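Local coordinates for protein response regulator ChrA (Corynebacterium diphtheriae, PDB 4YN8) that probably binds DNA to regulate transcription, as the response regulator of a haem-sensing two-component system, at residues V33-S38 with K46-V51; D29-V34 with D112-T117; I148-N153 with R161-K166; H180-L185 with T191-A196. The protein carries 1 engineered substitution. One frame throughout, in Å; residues are numbered along the deposited sequence.

Interaction 1: V33-S38 with K46-V51; sequences VVAEAS and KGIDVV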
loop_
_atom_site.group_PDB
_atom_site.type_symbol
_atom_site.label_atom_id
_atom_site.label_comp_id
_atom_site.label_asym_id
_atom_site.label_seq_id
_atom_site.Cartn_x
_atom_site.Cartn_y
_atom_site.Cartn_z
ATOM N N VAL A 33 -7.716 16.053 -21.306
ATOM C CA VAL A 33 -8.347 14.819 -20.833
ATOM C C VAL A 33 -9.323 14.364 -21.902
ATOM O O VAL A 33 -10.364 15.027 -22.123
ATOM C CB VAL A 33 -9.030 15.031 -19.501
ATOM C CG1 VAL A 33 -9.763 13.770 -19.014
ATOM C CG2 VAL A 33 -7.950 15.462 -18.509
ATOM N N VAL A 34 -8.953 13.334 -22.618
ATOM C CA VAL A 34 -9.790 12.796 -23.716
ATOM C C VAL A 34 -10.734 11.669 -23.305
ATOM O O VAL A 34 -11.589 11.283 -24.088
ATOM C CB VAL A 34 -8.928 12.330 -24.888
ATOM C CG1 VAL A 34 -8.054 13.471 -25.389
ATOM C CG2 VAL A 34 -8.111 11.132 -24.502
ATOM N N ALA A 35 -10.587 11.136 -22.096
ATOM C CA ALA A 35 -11.370 9.969 -21.634
ATOM C C ALA A 35 -11.359 9.952 -20.111
ATOM O O ALA A 35 -10.365 10.367 -19.500
ATOM C CB ALA A 35 -10.791 8.674 -22.166
ATOM N N GLU A 36 -12.452 9.477 -19.524
ATOM C CA GLU A 36 -12.521 9.256 -18.071
ATOM C C GLU A 36 -13.128 7.912 -17.783
ATOM O O GLU A 36 -14.000 7.433 -18.547
ATOM C CB GLU A 36 -13.403 10.326 -17.458
ATOM C CG GLU A 36 -12.765 11.694 -17.427
ATOM C CD GLU A 36 -13.713 12.737 -16.845
ATOM O OE1 GLU A 36 -13.988 12.724 -15.602
ATOM O OE2 GLU A 36 -14.173 13.583 -17.631
ATOM N N ALA A 37 -12.761 7.293 -16.676
ATOM C CA ALA A 37 -13.394 6.074 -16.274
ATOM C C ALA A 37 -13.486 6.040 -14.763
ATOM O O ALA A 37 -12.767 6.803 -14.105
ATOM C CB ALA A 37 -12.622 4.859 -16.768
ATOM N N SER A 38 -14.326 5.156 -14.250
ATOM C CA SER A 38 -14.493 5.020 -12.792
ATOM C C SER A 38 -13.791 3.763 -12.199
ATOM O O SER A 38 -13.764 3.553 -10.964
ATOM C CB SER A 38 -15.956 5.133 -12.466
ATOM O OG SER A 38 -16.557 4.004 -12.942
ATOM N N LYS A 46 -6.651 3.188 -27.057
ATOM C CA LYS A 46 -6.289 3.742 -28.366
ATOM C C LYS A 46 -6.432 5.240 -28.329
ATOM O O LYS A 46 -7.471 5.787 -27.922
ATOM C CB LYS A 46 -7.202 3.169 -29.455
ATOM C CG LYS A 46 -6.988 3.778 -30.820
ATOM C CD LYS A 46 -7.816 2.989 -31.826
ATOM C CE LYS A 46 -7.494 3.383 -33.248
ATOM N NZ LYS A 46 -7.926 2.289 -34.156
ATOM N N GLY A 47 -5.390 5.933 -28.734
ATOM C CA GLY A 47 -5.401 7.385 -28.675
ATOM C C GLY A 47 -5.064 7.999 -27.307
ATOM O O GLY A 47 -5.209 9.198 -27.123
ATOM N N ILE A 48 -4.677 7.160 -26.355
ATOM C CA ILE A 48 -4.337 7.618 -24.991
ATOM C C ILE A 48 -2.853 7.646 -24.811
ATOM O O ILE A 48 -2.196 6.610 -24.956
ATOM C CB ILE A 48 -4.916 6.687 -23.943
ATOM C CG1 ILE A 48 -6.436 6.523 -24.112
ATOM C CG2 ILE A 48 -4.525 7.121 -22.507
ATOM C CD1 ILE A 48 -7.260 7.770 -24.089
ATOM N N ASP A 49 -2.322 8.825 -24.512
ATOM C CA ASP A 49 -0.861 8.995 -24.328
ATOM C C ASP A 49 -0.399 8.648 -22.892
ATOM O O ASP A 49 0.670 8.074 -22.709
ATOM C CB ASP A 49 -0.494 10.428 -24.614
ATOM C CG ASP A 49 -0.612 10.808 -26.088
ATOM O OD1 ASP A 49 -0.262 9.955 -26.937
ATOM O OD2 ASP A 49 -1.051 11.946 -26.380
ATOM N N VAL A 50 -1.234 8.990 -21.913
ATOM C CA VAL A 50 -0.924 8.788 -20.493
ATOM C C VAL A 50 -2.222 8.385 -19.784
ATOM O O VAL A 50 -3.251 9.018 -20.005
ATOM C CB VAL A 50 -0.381 10.102 -19.875
ATOM C CG1 VAL A 50 -0.187 9.907 -18.400
ATOM C CG2 VAL A 50 0.977 10.534 -20.519
ATOM N N VAL A 51 -2.150 7.376 -18.945
ATOM C CA VAL A 51 -3.219 7.066 -18.039
ATOM C C VAL A 51 -2.902 7.624 -16.656
ATOM O O VAL A 51 -1.805 7.331 -16.101
ATOM C CB VAL A 51 -3.464 5.542 -17.934
ATOM C CG1 VAL A 51 -4.453 5.221 -16.842
ATOM C CG2 VAL A 51 -3.931 4.959 -19.255
#
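Ile-48 makes this contact with Val-34 and Ala-35 almost entirely through one methyl. At CB the chain forks. Ile-48 CG2 goes anti to the backbone N and stays 5.7 Å from Val-34 CG2. On the other branch, chi1 (-55°) sets CG1 anti to the carbonyl carbon, and a bend at chi2 of -57° brings CD1 across to strand 31-37. Ile-48 CG1 itself is still 4.9 Å from Val-34 CG2. At the tip, Ile-48 CD1 comes to 3.5 Å from Val-34 CG2, tighter than an ordinary carbon-carbon contact, and to 4.1 Å from Ala-35 CB. The Val-34 and Ile-48 side chains run alongside each other, pointing opposite ways.

This is the CheY-like receiver domain, with its parallel sheet. Strand 31-37 is the outermost strand on its side, and strand 6-11 separates it from strand 50-53, which the 46-51 segment leads into. The methyl contact therefore reaches over strand 6-11, whose Met-9 touches both Ala-35 and Ile-48. Just before Ile-48 the chain turns at Gly-47 with phi at 82°, and Gly-47 O lies 4.4 Å from Val-34 CG2. Backbone hydrogen bonds between Val-34 and Val-8 and between Asp-49 and Arg-7 tie the two segments to that strand.

Interaction 2: D29-V34 with D112-T117; sequences DDITVV and DAVVAT. With MG (magnesium ion), chain I.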
loop_
_atom_site.group_PDB
_atom_site.type_symbol
_atom_site.label_atom_id
_atom_site.label_comp_id
_atom_site.label_asym_id
_atom_site.label_seq_id
_atom_site.Cartn_x
_atom_site.Cartn_y
_atom_site.Cartn_z
ATOM N N ASP A 29 -2.280 24.169 -21.281
ATOM C CA ASP A 29 -2.379 24.238 -22.748
ATOM C C ASP A 29 -1.879 23.000 -23.479
ATOM O O ASP A 29 -2.188 22.791 -24.662
ATOM C CB ASP A 29 -1.597 25.454 -23.275
ATOM C CG ASP A 29 -2.198 26.775 -22.828
ATOM O OD1 ASP A 29 -3.431 26.844 -22.654
ATOM O OD2 ASP A 29 -1.434 27.756 -22.655
ATOM N N ASP A 30 -1.083 22.163 -22.800
ATOM C CA ASP A 30 -0.448 21.009 -23.398
ATOM C C ASP A 30 -0.963 19.657 -22.914
ATOM O O ASP A 30 -0.345 18.641 -23.213
ATOM C CB ASP A 30 1.077 21.054 -23.259
ATOM C CG ASP A 30 1.554 21.171 -21.831
ATOM O OD1 ASP A 30 0.732 21.526 -20.935
ATOM O OD2 ASP A 30 2.773 20.940 -21.607
ATOM N N ILE A 31 -2.065 19.702 -22.183
ATOM C CA ILE A 31 -2.748 18.530 -21.689
ATOM C C ILE A 31 -4.227 18.591 -21.972
ATOM O O ILE A 31 -4.920 19.582 -21.650
ATOM C CB ILE A 31 -2.500 18.337 -20.169
ATOM C CG1 ILE A 31 -1.004 18.215 -19.879
ATOM C CG2 ILE A 31 -3.304 17.103 -19.658
ATOM C CD1 ILE A 31 -0.634 18.216 -18.405
ATOM N N THR A 32 -4.759 17.481 -22.440
ATOM C CA THR A 32 -6.175 17.348 -22.686
ATOM C C THR A 32 -6.681 16.014 -22.124
ATOM O O THR A 32 -6.152 14.966 -22.487
ATOM C CB THR A 32 -6.521 17.365 -24.189
ATOM O OG1 THR A 32 -6.181 18.626 -24.758
ATOM C CG2 THR A 32 -8.005 17.216 -24.370
ATOM N N VAL A 33 -7.716 16.053 -21.306
ATOM C CA VAL A 33 -8.347 14.819 -20.833
ATOM C C VAL A 33 -9.323 14.364 -21.902
ATOM O O VAL A 33 -10.364 15.027 -22.123
ATOM C CB VAL A 33 -9.030 15.031 -19.501
ATOM C CG1 VAL A 33 -9.763 13.770 -19.014
ATOM C CG2 VAL A 33 -7.950 15.462 -18.509
ATOM N N VAL A 34 -8.953 13.334 -22.618
ATOM C CA VAL A 34 -9.790 12.796 -23.716
ATOM C C VAL A 34 -10.734 11.669 -23.305
ATOM O O VAL A 34 -11.589 11.283 -24.088
ATOM C CB VAL A 34 -8.928 12.330 -24.888
ATOM C CG1 VAL A 34 -8.054 13.471 -25.389
ATOM C CG2 VAL A 34 -8.111 11.132 -24.502
ATOM N N ASP A 112 4.035 18.646 -14.675
ATOM C CA ASP A 112 5.324 18.098 -14.935
ATOM C C ASP A 112 5.355 16.566 -14.867
ATOM O O ASP A 112 6.110 15.927 -15.645
ATOM C CB ASP A 112 6.328 18.664 -13.936
ATOM C CG ASP A 112 6.616 20.162 -14.190
ATOM O OD1 ASP A 112 6.054 20.776 -15.151
ATOM O OD2 ASP A 112 7.390 20.762 -13.368
ATOM N N ALA A 113 4.581 16.008 -13.934
ATOM C CA ALA A 113 4.432 14.527 -13.827
ATOM C C ALA A 113 3.772 13.908 -15.062
ATOM O O ALA A 113 4.208 12.866 -15.562
ATOM C CB ALA A 113 3.685 14.131 -12.575
ATOM N N VAL A 114 2.763 14.580 -15.595
ATOM C CA VAL A 114 2.171 14.111 -16.853
ATOM C C VAL A 114 3.149 14.159 -18.008
ATOM O O VAL A 114 3.302 13.188 -18.795
ATOM C CB VAL A 114 0.877 14.857 -17.176
ATOM C CG1 VAL A 114 0.369 14.476 -18.550
ATOM C CG2 VAL A 114 -0.187 14.556 -16.101
ATOM N N VAL A 115 3.870 15.243 -18.137
ATOM C CA VAL A 115 4.846 15.311 -19.197
ATOM C C VAL A 115 5.938 14.280 -19.061
ATOM O O VAL A 115 6.327 13.625 -20.029
ATOM C CB VAL A 115 5.466 16.750 -19.278
ATOM C CG1 VAL A 115 6.649 16.746 -20.232
ATOM C CG2 VAL A 115 4.415 17.783 -19.693
ATOM N N ALA A 116 6.471 14.113 -17.854
ATOM C CA ALA A 116 7.528 13.118 -17.587
ATOM C C ALA A 116 7.080 11.721 -17.921
ATOM O O ALA A 116 7.781 10.967 -18.554
ATOM C CB ALA A 116 7.913 13.156 -16.133
ATOM N N THR A 117 5.836 11.419 -17.550
ATOM C CA THR A 117 5.256 10.090 -17.801
ATOM C C THR A 117 5.152 9.841 -19.289
ATOM O O THR A 117 5.488 8.748 -19.752
ATOM C CB THR A 117 3.898 9.971 -17.109
ATOM O OG1 THR A 117 4.093 10.145 -15.686
ATOM C CG2 THR A 117 3.257 8.574 -17.317
HETATM MG MG MG I . -5.728 21.719 -22.040
HETATM O O HOH W 1 -4.794 21.206 -24.267
HETATM O O HOH W 2 -6.238 23.774 -22.838
#
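Ile-31 and Val-114 meet tip to tip, Ile-31 CD1 lying 3.9 Å from Val-114 CG1. With this pair an edge strand, 31-37, of the receiver domain's CheY-like alpha/beta fold packs against helix 107-119. The extended chi2 of 172° carries Ile-31 CD1 straight on from CG1 to the helix. Beside this apolar pair, Asp-30 and Val-115 cross at about a right angle, with Asp-30 OD2 4.0 Å from Val-115 CG2. That carboxylate oxygen has its polar partner in His-111, one residue before the helical segment, which hydrogen-bonds it through NE2 and so gives the strand end a second hold on the same helix.

One layer out, Leu-25 of helix 15-26 touches both Ile-31 and Val-114, while Ile-6 of strand 6-11 touches Val-114 and Val-115. The backbone of Ile-31 does another job: its O binds a magnesium ion at 2.3 Å, with Asp-26 O, Phe-28 O and two waters as the other ligands. This is a different site from the one formed by Asp-12, His-14 and Asp-54. One of the waters, 2.5 Å from the magnesium, lies 3.0 Å from Thr-32 OG1 and donates a weak bond to Asp-29 O.

Within the helix, Ala-113 O takes two donors, both from Thr-117 at the end of the segment, from opposite faces of its plane: Thr-117 N, and Thr-117 OG1 at 2.7 Å with a C=O...O angle of 148°.

Interaction 3: I148-N153 with R161-K166; sequences IEILQN and RQLAAK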
loop_
_atom_site.group_PDB
_atom_site.type_symbol
_atom_site.label_atom_id
_atom_site.label_comp_id
_atom_site.label_asym_id
_atom_site.label_seq_id
_atom_site.Cartn_x
_atom_site.Cartn_y
_atom_site.Cartn_z
ATOM N N ILE A 148 5.687 -12.259 28.619
ATOM C CA ILE A 148 6.964 -12.727 29.181
ATOM C C ILE A 148 6.725 -13.853 30.176
ATOM O O ILE A 148 7.405 -14.882 30.156
ATOM C CB ILE A 148 7.718 -11.579 29.880
ATOM C CG1 ILE A 148 8.147 -10.485 28.883
ATOM C CG2 ILE A 148 8.881 -12.128 30.711
ATOM C CD1 ILE A 148 8.965 -11.003 27.718
ATOM N N GLU A 149 5.686 -13.693 31.002
ATOM C CA GLU A 149 5.309 -14.715 31.961
ATOM C C GLU A 149 4.931 -15.972 31.289
ATOM O O GLU A 149 5.342 -17.070 31.709
ATOM C CB GLU A 149 4.094 -14.228 32.781
ATOM C CG GLU A 149 3.693 -15.134 33.913
ATOM C CD GLU A 149 2.486 -14.568 34.688
ATOM O OE1 GLU A 149 1.618 -13.885 34.070
ATOM O OE2 GLU A 149 2.389 -14.835 35.895
ATOM N N ILE A 150 4.159 -15.887 30.206
ATOM C CA ILE A 150 3.828 -17.093 29.485
ATOM C C ILE A 150 5.075 -17.771 28.924
ATOM O O ILE A 150 5.184 -19.010 28.993
ATOM C CB ILE A 150 2.802 -16.785 28.366
ATOM C CG1 ILE A 150 1.411 -16.574 29.010
ATOM C CG2 ILE A 150 2.707 -17.887 27.357
ATOM C CD1 ILE A 150 0.412 -16.007 28.052
ATOM N N LEU A 151 5.948 -16.988 28.304
ATOM C CA LEU A 151 7.215 -17.597 27.761
ATOM C C LEU A 151 8.046 -18.285 28.841
ATOM O O LEU A 151 8.566 -19.416 28.616
ATOM C CB LEU A 151 8.024 -16.551 27.026
ATOM C CG LEU A 151 7.457 -16.174 25.675
ATOM C CD1 LEU A 151 8.054 -14.816 25.296
ATOM C CD2 LEU A 151 7.762 -17.229 24.619
ATOM N N GLN A 152 8.169 -17.652 29.996
ATOM C CA GLN A 152 8.966 -18.213 31.122
ATOM C C GLN A 152 8.361 -19.542 31.555
ATOM O O GLN A 152 9.081 -20.505 31.897
ATOM C CB GLN A 152 9.021 -17.244 32.269
ATOM C CG GLN A 152 9.905 -16.059 31.944
ATOM C CD GLN A 152 9.880 -14.974 32.944
ATOM O OE1 GLN A 152 8.862 -14.729 33.618
ATOM N NE2 GLN A 152 11.019 -14.370 33.151
ATOM N N ASN A 153 7.031 -19.628 31.550
ATOM C CA ASN A 153 6.401 -20.926 31.858
ATOM C C ASN A 153 6.435 -21.943 30.730
ATOM O O ASN A 153 6.559 -23.167 30.997
ATOM C CB ASN A 153 4.966 -20.692 32.395
ATOM C CG ASN A 153 4.965 -20.078 33.777
ATOM O OD1 ASN A 153 4.915 -18.855 33.971
ATOM N ND2 ASN A 153 5.085 -20.909 34.743
ATOM N N ARG A 161 -2.873 -26.278 29.024
ATOM C CA ARG A 161 -3.748 -26.508 30.174
ATOM C C ARG A 161 -3.034 -26.179 31.459
ATOM O O ARG A 161 -3.603 -25.611 32.379
ATOM C CB ARG A 161 -4.253 -27.962 30.258
ATOM C CG ARG A 161 -5.250 -28.198 31.404
ATOM C CD ARG A 161 -5.570 -29.683 31.718
ATOM N NE ARG A 161 -4.367 -30.520 31.944
ATOM C CZ ARG A 161 -3.474 -30.373 32.941
ATOM N NH1 ARG A 161 -3.585 -29.403 33.868
ATOM N NH2 ARG A 161 -2.438 -31.207 33.008
ATOM N N GLN A 162 -1.762 -26.543 31.540
ATOM C CA GLN A 162 -1.012 -26.249 32.726
ATOM C C GLN A 162 -0.796 -24.754 32.923
ATOM O O GLN A 162 -0.767 -24.259 34.062
ATOM C CB GLN A 162 0.341 -26.981 32.667
ATOM C CG GLN A 162 0.201 -28.470 32.972
ATOM C CD GLN A 162 1.476 -29.223 32.700
ATOM O OE1 GLN A 162 2.137 -29.007 31.693
ATOM N NE2 GLN A 162 1.778 -30.153 33.552
ATOM N N LEU A 163 -0.597 -24.053 31.812
ATOM C CA LEU A 163 -0.423 -22.614 31.813
ATOM C C LEU A 163 -1.683 -21.970 32.309
ATOM O O LEU A 163 -1.621 -21.083 33.111
ATOM C CB LEU A 163 -0.124 -22.070 30.406
ATOM C CG LEU A 163 1.272 -22.330 29.838
ATOM C CD1 LEU A 163 1.411 -21.937 28.381
ATOM C CD2 LEU A 163 2.271 -21.587 30.683
ATOM N N ALA A 164 -2.824 -22.429 31.810
ATOM C CA ALA A 164 -4.115 -21.880 32.225
ATOM C C ALA A 164 -4.306 -22.037 33.710
ATOM O O ALA A 164 -4.720 -21.097 34.403
ATOM C CB ALA A 164 -5.231 -22.563 31.449
ATOM N N ALA A 165 -3.990 -23.218 34.220
ATOM C CA ALA A 165 -4.205 -23.512 35.627
ATOM C C ALA A 165 -3.284 -22.663 36.511
ATOM O O ALA A 165 -3.703 -22.088 37.531
ATOM C CB ALA A 165 -3.985 -24.995 35.858
ATOM N N LYS A 166 -2.030 -22.520 36.092
ATOM C CA LYS A 166 -1.060 -21.791 36.877
ATOM C C LYS A 166 -1.287 -20.289 36.880
ATOM O O LYS A 166 -1.103 -19.612 37.915
ATOM C CB LYS A 166 0.332 -22.146 36.360
ATOM C CG LYS A 166 1.419 -21.561 37.233
ATOM C CD LYS A 166 2.801 -22.009 36.811
ATOM C CE LYS A 166 3.848 -21.222 37.599
ATOM N NZ LYS A 166 5.148 -21.893 37.344
#
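The backbone bond from Gln-152 N to Ile-148 O, 2.9 Å long, helps form the helical turn from which Asn-153 reaches Leu-163 and Lys-166; the next bond along, Asn-153 N to Glu-149 O, is 3.1 Å. The two helical segments have axes 10.9 Å apart at closest and run at 126° to one another. Leu-163 points a branch between the helices: its CD2 lies 3.3 Å from Asn-153 CB, a close approach, and 4.2 Å from Ile-150 O. The other methyl, CD1, is a looser 4.4 Å from Ile-150 CG2.

Lys-166 comes over the more exposed side of the contact. Its CG is anti to the backbone N (chi1 -173°) and the rest of the chain is fully extended, which carries the ammonium end to the side-chain amide of Asn-153; Lys-166 NZ is 4.0 Å from Asn-153 CG. The two side chains cross obliquely.

Ile-150 also packs on Leu-167 and, on helix 171-185, on His-177 and Leu-178, so three helices meet around it. Such packing is characteristic of the LuxR/GerE-type DNA-binding domain, in which helix 160-167 would be the first helix of the helix-turn-helix and helix 171-185 the recognition helix.

Interaction 4: H180-L185 with T191-A196; sequences HIYSKL and TAAITA. With SO4 (sulfate ion), chain D.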
loop_
_atom_site.group_PDB
_atom_site.type_symbol
_atom_site.label_atom_id
_atom_site.label_comp_id
_atom_site.label_asym_id
_atom_site.label_seq_id
_atom_site.Cartn_x
_atom_site.Cartn_y
_atom_site.Cartn_z
ATOM N N HIS A 180 -0.084 -14.138 19.432
ATOM C CA HIS A 180 0.526 -12.845 19.336
ATOM C C HIS A 180 2.020 -12.966 19.581
ATOM O O HIS A 180 2.808 -12.328 18.894
ATOM C CB HIS A 180 -0.060 -11.869 20.318
ATOM C CG HIS A 180 0.349 -10.456 20.054
ATOM N ND1 HIS A 180 1.015 -9.687 20.985
ATOM C CD2 HIS A 180 0.206 -9.675 18.953
ATOM C CE1 HIS A 180 1.240 -8.488 20.481
ATOM N NE2 HIS A 180 0.770 -8.458 19.245
ATOM N N ILE A 181 2.398 -13.812 20.543
ATOM C CA ILE A 181 3.830 -13.968 20.867
ATOM C C ILE A 181 4.573 -14.544 19.667
ATOM O O ILE A 181 5.688 -14.048 19.302
ATOM C CB ILE A 181 3.990 -14.893 22.119
ATOM C CG1 ILE A 181 3.566 -14.190 23.391
ATOM C CG2 ILE A 181 5.412 -15.411 22.242
ATOM C CD1 ILE A 181 3.175 -15.135 24.521
ATOM N N TYR A 182 4.008 -15.565 19.041
ATOM C CA TYR A 182 4.659 -16.237 17.910
ATOM C C TYR A 182 4.838 -15.276 16.767
ATOM O O TYR A 182 5.862 -15.270 16.070
ATOM C CB TYR A 182 3.813 -17.432 17.436
ATOM C CG TYR A 182 3.729 -18.618 18.367
ATOM C CD1 TYR A 182 4.420 -18.670 19.571
ATOM C CD2 TYR A 182 2.943 -19.705 18.038
ATOM C CE1 TYR A 182 4.296 -19.764 20.419
ATOM C CE2 TYR A 182 2.846 -20.790 18.862
ATOM C CZ TYR A 182 3.494 -20.805 20.063
ATOM O OH TYR A 182 3.353 -21.892 20.889
ATOM N N SER A 183 3.845 -14.426 16.568
ATOM C CA SER A 183 3.944 -13.398 15.528
ATOM C C SER A 183 5.110 -12.418 15.827
ATOM O O SER A 183 5.944 -12.174 14.957
ATOM C CB SER A 183 2.586 -12.718 15.336
ATOM O OG SER A 183 2.736 -11.434 14.767
ATOM N N LYS A 184 5.219 -11.930 17.056
ATOM C CA LYS A 184 6.285 -11.019 17.471
ATOM C C LYS A 184 7.678 -11.642 17.357
ATOM O O LYS A 184 8.660 -10.937 17.058
ATOM C CB LYS A 184 6.084 -10.565 18.923
ATOM C CG LYS A 184 4.744 -9.909 19.214
ATOM C CD LYS A 184 4.721 -8.509 18.693
ATOM C CE LYS A 184 5.384 -7.581 19.687
ATOM N NZ LYS A 184 5.745 -6.324 18.998
ATOM N N LEU A 185 7.757 -12.927 17.654
ATOM C CA LEU A 185 9.027 -13.690 17.623
ATOM C C LEU A 185 9.410 -14.216 16.244
ATOM O O LEU A 185 10.522 -14.701 16.063
ATOM C CB LEU A 185 8.969 -14.843 18.632
ATOM C CG LEU A 185 8.852 -14.376 20.087
ATOM C CD1 LEU A 185 8.859 -15.601 20.992
ATOM C CD2 LEU A 185 9.963 -13.436 20.488
ATOM N N THR A 191 8.337 -24.671 20.758
ATOM C CA THR A 191 9.772 -24.937 20.848
ATOM C C THR A 191 10.601 -23.833 20.203
ATOM O O THR A 191 11.563 -23.370 20.815
ATOM C CB THR A 191 10.146 -26.259 20.186
ATOM O OG1 THR A 191 9.372 -27.270 20.788
ATOM C CG2 THR A 191 11.598 -26.572 20.448
ATOM N N ALA A 192 10.175 -23.362 19.039
ATOM C CA ALA A 192 10.874 -22.300 18.342
ATOM C C ALA A 192 10.725 -20.969 19.095
ATOM O O ALA A 192 11.624 -20.117 19.048
ATOM C CB ALA A 192 10.368 -22.137 16.920
ATOM N N ALA A 193 9.558 -20.776 19.730
ATOM C CA ALA A 193 9.347 -19.597 20.543
ATOM C C ALA A 193 10.329 -19.510 21.703
ATOM O O ALA A 193 10.827 -18.431 22.040
ATOM C CB ALA A 193 7.935 -19.544 21.094
ATOM N N ILE A 194 10.563 -20.627 22.341
ATOM C CA ILE A 194 11.505 -20.641 23.444
ATOM C C ILE A 194 12.915 -20.320 22.945
ATOM O O ILE A 194 13.609 -19.502 23.561
ATOM C CB ILE A 194 11.516 -21.980 24.209
ATOM C CG1 ILE A 194 10.179 -22.197 24.944
ATOM C CG2 ILE A 194 12.670 -22.039 25.218
ATOM C CD1 ILE A 194 9.911 -21.118 25.979
ATOM N N THR A 195 13.330 -20.971 21.868
ATOM C CA THR A 195 14.638 -20.637 21.253
ATOM C C THR A 195 14.755 -19.157 20.891
ATOM O O THR A 195 15.761 -18.512 21.228
ATOM C CB THR A 195 14.876 -21.488 20.000
ATOM O OG1 THR A 195 14.842 -22.846 20.406
ATOM C CG2 THR A 195 16.201 -21.195 19.372
ATOM N N ALA A 196 13.743 -18.589 20.261
ATOM C CA ALA A 196 13.796 -17.185 19.910
ATOM C C ALA A 196 13.834 -16.290 21.148
ATOM O O ALA A 196 14.535 -15.292 21.171
ATOM C CB ALA A 196 12.631 -16.788 19.018
HETATM S S SO4 D . 2.116 -24.924 19.577
HETATM O O1 SO4 D . 1.852 -23.944 20.670
HETATM O O2 SO4 D . 1.366 -26.158 19.774
HETATM O O3 SO4 D . 1.669 -24.131 18.436
HETATM O O4 SO4 D . 3.502 -25.372 19.420
#
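Tyr-182 faces Ala-193, and Leu-185 faces Ala-196, at CA separations of 6.3 Å where the two helical segments pass at 52° with their axes 10.0 Å apart at closest. On helix 190-199 the touching side chains are the small methyls of Ala-193 and Ala-196. The Tyr-182 ring presents CE1 to Ala-193 CB at 3.7 Å, the methyl lying oblique to the ring.

Leu-185 slots in between the two alanines. A chi1 of -64° turns its CG to the side of the backbone N, and Leu-185 CD1 ends 3.6 Å from Ala-193 O and 4.1 Å from Ala-193 CB. Nearer its own backbone, Leu-185 CB sits 4.2 Å from Ala-196 CB.

At the outer end of the tyrosine, Tyr-182 OH donates a hydrogen bond to sulfate O1, 2.6 Å away and in the plane of the ring. The anion, probably from the crystallisation liquor, also takes a bond from Arg-190 N at the start of helix 190-199, so it bridges the two helices at one end of the contact.

Leu-185 is further covered by Leu-202 near the C terminus. Helix 145-155 touches both partners, its Leu-151 packing on Ile-181 of helix 171-185 and its Leu-154 on Ile-194 of helix 190-199.

How the interactions relate
From the N terminus, interaction 2 opens first, at 29-34, and does not close until 112-117, bringing helix 107-119 back to an early strand. Interaction 1 starts on the same strand, shares Val-33 and Val-34, and closes a short loop at 46-51 within that long span. The two touch where Val-50 packs on Thr-117. The chain then passes into the LuxR-type domain, where interaction 3 closes a short loop between successive helices and interaction 4 follows in series, neither nested nor crossed. These two touch where Ile-150 and Leu-151 of helix 145-155 lie against the later helices. Centres of contacts in different domains lie 51 to 63 Å apart, so each pair ties together its own domain.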